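PDB 6W04: HAD hydrolase, family IA, variant 3 from Entamoeba histolytica, which binds a magnesium ion and is probably a hydrolase of the haloacid dehalogenase superfamily. Local coordinates for residues T78-S83 / Q117-K122; P17-C22 / E70-L75. One frame throughout, in Å; residues are numbered along the deposited sequence. Where two conformers were deposited one is given.

Contact 1: residues T78-S83 / Q117-K122; sequences TMLMKS and QVFIQK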
loop_
_atom_site.group_PDB
_atom_site.type_symbol
_atom_site.label_atom_id
_atom_site.label_comp_id
_atom_site.label_asym_id
_atom_site.label_seq_id
_atom_site.Cartn_x
_atom_site.Cartn_y
_atom_site.Cartn_z
ATOM N N THR A 78 8.987 11.331 -9.606
ATOM C CA THR A 78 8.909 12.535 -10.417
ATOM C C THR A 78 7.524 12.678 -11.034
ATOM O O THR A 78 6.918 13.757 -10.996
ATOM C CB THR A 78 9.998 12.470 -11.484
ATOM O OG1 THR A 78 11.267 12.445 -10.831
ATOM C CG2 THR A 78 9.931 13.672 -12.392
ATOM N N MET A 79 7.001 11.583 -11.588
ATOM C CA MET A 79 5.660 11.597 -12.175
ATOM C C MET A 79 4.581 11.844 -11.120
ATOM O O MET A 79 3.660 12.643 -11.338
ATOM C CB MET A 79 5.403 10.277 -12.906
ATOM C CG MET A 79 6.381 10.031 -14.077
ATOM S SD MET A 79 6.127 11.148 -15.514
ATOM C CE MET A 79 4.364 10.905 -15.798
ATOM N N LEU A 80 4.668 11.147 -9.982
ATOM C CA LEU A 80 3.708 11.326 -8.905
ATOM C C LEU A 80 3.654 12.781 -8.439
ATOM O O LEU A 80 2.566 13.350 -8.282
ATOM C CB LEU A 80 4.031 10.399 -7.724
ATOM C CG LEU A 80 3.011 10.572 -6.583
ATOM C CD1 LEU A 80 1.640 10.032 -7.095
ATOM C CD2 LEU A 80 3.425 9.818 -5.349
ATOM N N MET A 81 4.824 13.404 -8.231
ATOM C CA MET A 81 4.856 14.792 -7.775
ATOM C C MET A 81 4.148 15.723 -8.748
ATOM O O MET A 81 3.446 16.649 -8.330
ATOM C CB MET A 81 6.300 15.251 -7.567
ATOM C CG MET A 81 6.778 15.137 -6.145
ATOM S SD MET A 81 5.885 16.269 -5.068
ATOM C CE MET A 81 6.920 16.182 -3.616
ATOM N N LYS A 82 4.337 15.524 -10.051
ATOM C CA LYS A 82 3.665 16.460 -10.949
ATOM C C LYS A 82 2.255 16.017 -11.323
ATOM O O LYS A 82 1.506 16.833 -11.870
ATOM C CB LYS A 82 4.487 16.718 -12.219
ATOM C CG LYS A 82 4.816 15.525 -13.078
ATOM C CD LYS A 82 5.794 15.974 -14.178
ATOM C CE LYS A 82 6.425 14.786 -14.884
ATOM N NZ LYS A 82 7.243 15.185 -16.054
ATOM N N SER A 83 1.866 14.788 -10.977
ATOM C CA SER A 83 0.514 14.298 -11.214
ATOM C C SER A 83 -0.488 15.008 -10.294
ATOM O O SER A 83 -0.119 15.757 -9.379
ATOM C CB SER A 83 0.440 12.792 -10.962
ATOM O OG SER A 83 0.361 12.562 -9.561
ATOM N N GLN A 117 9.113 10.064 1.380
ATOM C CA GLN A 117 9.430 11.488 1.389
ATOM C C GLN A 117 8.535 12.246 0.416
ATOM O O GLN A 117 8.026 13.328 0.734
ATOM C CB GLN A 117 10.913 11.678 1.045
ATOM C CG GLN A 117 11.439 13.095 1.173
ATOM C CD GLN A 117 12.964 13.184 1.063
ATOM O OE1 GLN A 117 13.705 12.708 1.928
ATOM N NE2 GLN A 117 13.431 13.827 0.016
ATOM N N VAL A 118 8.312 11.685 -0.769
ATOM C CA VAL A 118 7.436 12.337 -1.737
ATOM C C VAL A 118 5.993 12.329 -1.241
ATOM O O VAL A 118 5.289 13.348 -1.332
ATOM C CB VAL A 118 7.592 11.659 -3.118
ATOM C CG1 VAL A 118 6.468 12.057 -4.068
ATOM C CG2 VAL A 118 8.929 12.069 -3.717
ATOM N N PHE A 119 5.536 11.191 -0.691
ATOM C CA PHE A 119 4.172 11.095 -0.165
ATOM C C PHE A 119 3.902 12.174 0.875
ATOM O O PHE A 119 2.873 12.860 0.816
ATOM C CB PHE A 119 3.915 9.724 0.471
ATOM C CG PHE A 119 4.125 8.557 -0.439
ATOM C CD1 PHE A 119 4.068 8.688 -1.817
ATOM C CD2 PHE A 119 4.347 7.294 0.108
ATOM C CE1 PHE A 119 4.273 7.571 -2.629
ATOM C CE2 PHE A 119 4.542 6.189 -0.690
ATOM C CZ PHE A 119 4.500 6.322 -2.061
ATOM N N ILE A 120 4.804 12.311 1.859
ATOM C CA ILE A 120 4.638 13.314 2.915
ATOM C C ILE A 120 4.630 14.711 2.319
ATOM O O ILE A 120 3.779 15.542 2.646
ATOM C CB ILE A 120 5.749 13.171 3.976
ATOM C CG1 ILE A 120 5.632 11.810 4.675
ATOM C CG2 ILE A 120 5.697 14.328 4.979
ATOM C CD1 ILE A 120 6.875 11.417 5.488
ATOM N N GLN A 121 5.593 14.991 1.440
ATOM C CA GLN A 121 5.697 16.294 0.805
ATOM C C GLN A 121 4.432 16.629 0.014
ATOM O O GLN A 121 3.840 17.703 0.179
ATOM C CB GLN A 121 6.929 16.284 -0.108
ATOM C CG GLN A 121 7.738 17.547 -0.215
ATOM C CD GLN A 121 9.157 17.272 -0.748
ATOM O OE1 GLN A 121 10.037 18.126 -0.649
ATOM N NE2 GLN A 121 9.376 16.067 -1.308
ATOM N N LYS A 122 4.003 15.712 -0.853
ATOM C CA LYS A 122 2.912 16.007 -1.786
ATOM C C LYS A 122 1.564 16.045 -1.072
ATOM O O LYS A 122 0.710 16.876 -1.390
ATOM C CB LYS A 122 2.887 14.953 -2.913
ATOM C CG LYS A 122 1.752 15.163 -3.929
ATOM C CD LYS A 122 1.810 14.139 -5.083
ATOM C CE LYS A 122 0.720 14.466 -6.142
ATOM N NZ LYS A 122 1.002 15.751 -6.861
#
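Where helix 62-82 of the cap runs back to the Rossmann-like core, Lys122 of core helix 113-123 reaches over to its C-terminal end. The axes of segments 78-82 and 117-122 run side by side, 10.3 Å apart at their closest and 9° from parallel. The lysine chain stays extended as far as CE, then bends at its last torsion (chi4 68°), which turns NZ in among carbonyls at the end of the helix and just beyond it. NZ donates to Met81 O at 3.0 Å and to Ser83 O at 2.8 Å, standing above the carbonyl plane in both bonds. A positive charge here would probably be welcome to the negative end of the helix. Ser83 OG folds back to donate to Leu80 O (2.7 Å). The rest of the contact is apolar: Leu80 CD2 meets the edge of the Phe119 ring, in its plane, 3.6 Å from CE1, while Val118 CG1 lies 4.0 Å from the same methyl. Phe119 in turn stacks on Phe8 and touches Asn9, a magnesium ligand. Helix 113-123 follows the core strand 105-112, and the whole arrangement is the cap-to-core junction of a C1-capped HAD enzyme.

Contact 2: residues P17-C22 / E70-L75; sequences PLHAFC and EEKENL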
loop_
_atom_site.group_PDB
_atom_site.type_symbol
_atom_site.label_atom_id
_atom_site.label_comp_id
_atom_site.label_asym_id
_atom_site.label_seq_id
_atom_site.Cartn_x
_atom_site.Cartn_y
_atom_site.Cartn_z
ATOM N N PRO A 17 -1.946 2.664 -11.943
ATOM C CA PRO A 17 -1.657 2.988 -13.352
ATOM C C PRO A 17 -0.332 3.703 -13.532
ATOM O O PRO A 17 0.398 3.423 -14.498
ATOM C CB PRO A 17 -2.852 3.860 -13.764
ATOM C CG PRO A 17 -3.990 3.365 -12.896
ATOM C CD PRO A 17 -3.287 3.145 -11.543
ATOM N N LEU A 18 0.018 4.599 -12.605
ATOM C CA LEU A 18 1.304 5.277 -12.699
ATOM C C LEU A 18 2.471 4.300 -12.542
ATOM O O LEU A 18 3.466 4.391 -13.275
ATOM C CB LEU A 18 1.378 6.386 -11.643
ATOM C CG LEU A 18 2.639 7.226 -11.698
ATOM C CD1 LEU A 18 2.953 7.646 -13.154
ATOM C CD2 LEU A 18 2.453 8.484 -10.816
ATOM N N HIS A 19 2.384 3.362 -11.587
ATOM C CA HIS A 19 3.422 2.327 -11.498
ATOM C C HIS A 19 3.533 1.548 -12.802
ATOM O O HIS A 19 4.641 1.258 -13.263
ATOM C CB HIS A 19 3.147 1.373 -10.317
ATOM C CG HIS A 19 3.406 1.991 -8.979
ATOM N ND1 HIS A 19 4.680 2.279 -8.530
ATOM C CD2 HIS A 19 2.559 2.416 -8.011
ATOM C CE1 HIS A 19 4.605 2.846 -7.335
ATOM N NE2 HIS A 19 3.329 2.949 -7.002
ATOM N N ALA A 20 2.392 1.207 -13.416
ATOM C CA ALA A 20 2.415 0.495 -14.693
ATOM C C ALA A 20 3.132 1.302 -15.773
ATOM O O ALA A 20 3.955 0.753 -16.514
ATOM C CB ALA A 20 0.987 0.171 -15.141
ATOM N N PHE A 21 2.842 2.613 -15.865
ATOM C CA PHE A 21 3.525 3.474 -16.837
ATOM C C PHE A 21 5.022 3.482 -16.616
ATOM O O PHE A 21 5.791 3.475 -17.581
ATOM C CB PHE A 21 3.068 4.935 -16.744
ATOM C CG PHE A 21 1.628 5.153 -16.990
ATOM C CD1 PHE A 21 0.865 4.213 -17.652
ATOM C CD2 PHE A 21 1.031 6.329 -16.548
ATOM C CE1 PHE A 21 -0.483 4.432 -17.877
ATOM C CE2 PHE A 21 -0.306 6.552 -16.765
ATOM C CZ PHE A 21 -1.065 5.605 -17.431
ATOM N N CYS A 22 5.450 3.607 -15.353
ATOM C CA CYS A 22 6.879 3.661 -15.058
ATOM C C CYS A 22 7.567 2.352 -15.403
ATOM O O CYS A 22 8.674 2.364 -15.948
ATOM C CB CYS A 22 7.127 3.997 -13.592
ATOM S SG CYS A 22 6.543 5.636 -13.201
ATOM N N GLU A 70 15.872 1.615 -8.199
ATOM C CA GLU A 70 15.926 3.029 -7.857
ATOM C C GLU A 70 15.715 3.910 -9.091
ATOM O O GLU A 70 15.130 4.998 -8.985
ATOM C CB GLU A 70 17.249 3.350 -7.156
ATOM C CG GLU A 70 17.475 4.838 -6.866
ATOM C CD GLU A 70 16.362 5.485 -6.019
ATOM O OE1 GLU A 70 15.582 4.763 -5.342
ATOM O OE2 GLU A 70 16.277 6.733 -6.035
ATOM N N GLU A 71 16.188 3.476 -10.268
ATOM C CA GLU A 71 15.857 4.219 -11.488
ATOM C C GLU A 71 14.352 4.242 -11.728
ATOM O O GLU A 71 13.797 5.274 -12.123
ATOM C CB GLU A 71 16.557 3.624 -12.715
ATOM C CG GLU A 71 18.066 3.768 -12.708
ATOM C CD GLU A 71 18.725 3.356 -14.032
ATOM O OE1 GLU A 71 18.006 3.036 -15.013
ATOM O OE2 GLU A 71 19.975 3.355 -14.082
ATOM N N LYS A 72 13.673 3.095 -11.556
ATOM C CA LYS A 72 12.224 3.094 -11.715
ATOM C C LYS A 72 11.550 3.973 -10.665
ATOM O O LYS A 72 10.594 4.697 -10.972
ATOM C CB LYS A 72 11.675 1.663 -11.644
ATOM C CG LYS A 72 10.124 1.623 -11.677
ATOM C CD LYS A 72 9.500 1.631 -10.282
ATOM C CE LYS A 72 7.965 1.848 -10.363
ATOM N NZ LYS A 72 7.382 1.746 -8.993
ATOM N N GLU A 73 12.015 3.916 -9.415
ATOM C CA GLU A 73 11.359 4.701 -8.376
ATOM C C GLU A 73 11.613 6.190 -8.541
ATOM O O GLU A 73 10.729 6.995 -8.227
ATOM C CB GLU A 73 11.782 4.228 -6.973
ATOM C CG GLU A 73 11.355 2.787 -6.667
ATOM C CD GLU A 73 9.825 2.501 -6.652
ATOM O OE1 GLU A 73 8.980 3.324 -7.072
ATOM O OE2 GLU A 73 9.461 1.393 -6.212
ATOM N N ASN A 74 12.789 6.575 -9.041
ATOM C CA ASN A 74 13.011 7.974 -9.372
ATOM C C ASN A 74 12.020 8.457 -10.434
ATOM O O ASN A 74 11.486 9.572 -10.335
ATOM C CB ASN A 74 14.453 8.170 -9.835
ATOM C CG ASN A 74 14.700 9.550 -10.363
ATOM O OD1 ASN A 74 15.133 9.721 -11.500
ATOM N ND2 ASN A 74 14.403 10.554 -9.548
ATOM N N LEU A 75 11.772 7.644 -11.461
ATOM C CA LEU A 75 10.772 8.021 -12.466
ATOM C C LEU A 75 9.388 8.140 -11.825
ATOM O O LEU A 75 8.672 9.125 -12.033
ATOM C CB LEU A 75 10.769 7.015 -13.619
ATOM C CG LEU A 75 9.716 7.137 -14.748
ATOM C CD1 LEU A 75 9.667 8.537 -15.365
ATOM C CD2 LEU A 75 9.977 6.091 -15.876
#
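His19 and Lys72 meet at about a right angle, the lysine arriving at the edge of the imidazole. NZ lies close to the ring plane, 8° out of it, and donates to His19 ND1 at 2.8 Å. Lys72 gets there by a bend at its second torsion (chi2 -92°), after which the chain runs straight out to the amine; its CE also sits at the ring edge, 3.8 Å from ND1. The same NZ forms a salt bridge with Glu73 OE1 at 3.0 Å, but that carboxylate is approached from above its plane, so the amine is gripped in quite different ways by its two partners. Glu73 is itself held at both oxygens, OE1 by Asn115 and OE2 by Asn48. The second ring nitrogen, NE2, is hydrogen-bonded to Asp15 OD2, and with ND1 taken by the lysine the rotation of the ring is well fixed. Tyr76 stacks with His19, which also touches the magnesium ligand Asn9.

Both segments belong to the helical C1 cap that HAD enzymes of this type carry between the first core strand, 3-7, and the next in sequence, 105-112. Segments 17-22 and 70-75 of helices 16-31 and 62-82 cross at 128°, their axes 9.8 Å apart at the closest.

Away from the polar group, Cys22 points at helix 62-82. Its CB packs on Lys72 CE at 4.0 Å, while SG, anti to the carbonyl carbon, is set against Leu75 CG at 3.8 Å. Leu75 sends CD2 past the sulfur to the backbone of helix 16-31, 3.9 Å from Cys22 O. The aliphatic length of Lys72 is flanked further by Trp23 and Met26 from that same helix, and Leu75 by Glu25.

From the N terminus, strand 3-7 ends on the magnesium ligand Asp7, with the ligand Asn9 just after it, and the chain then enters the cap through helix 16-31. Helices 37-43 and 48-56 follow before helix 62-82 returns across helix 16-31, where contact 2 closes a loop that contains no strand. Contact 1 opens a little further along helix 62-82, and its own loop takes in helix 91-100 and strand 105-112 before helix 113-123. The two loops follow in series, neither nested nor crossed. Leu18 joins the sites by packing on Met79 and Leu80. Contact 2 thus holds the cap together internally, and contact 1 fastens the end of its last helix to the core.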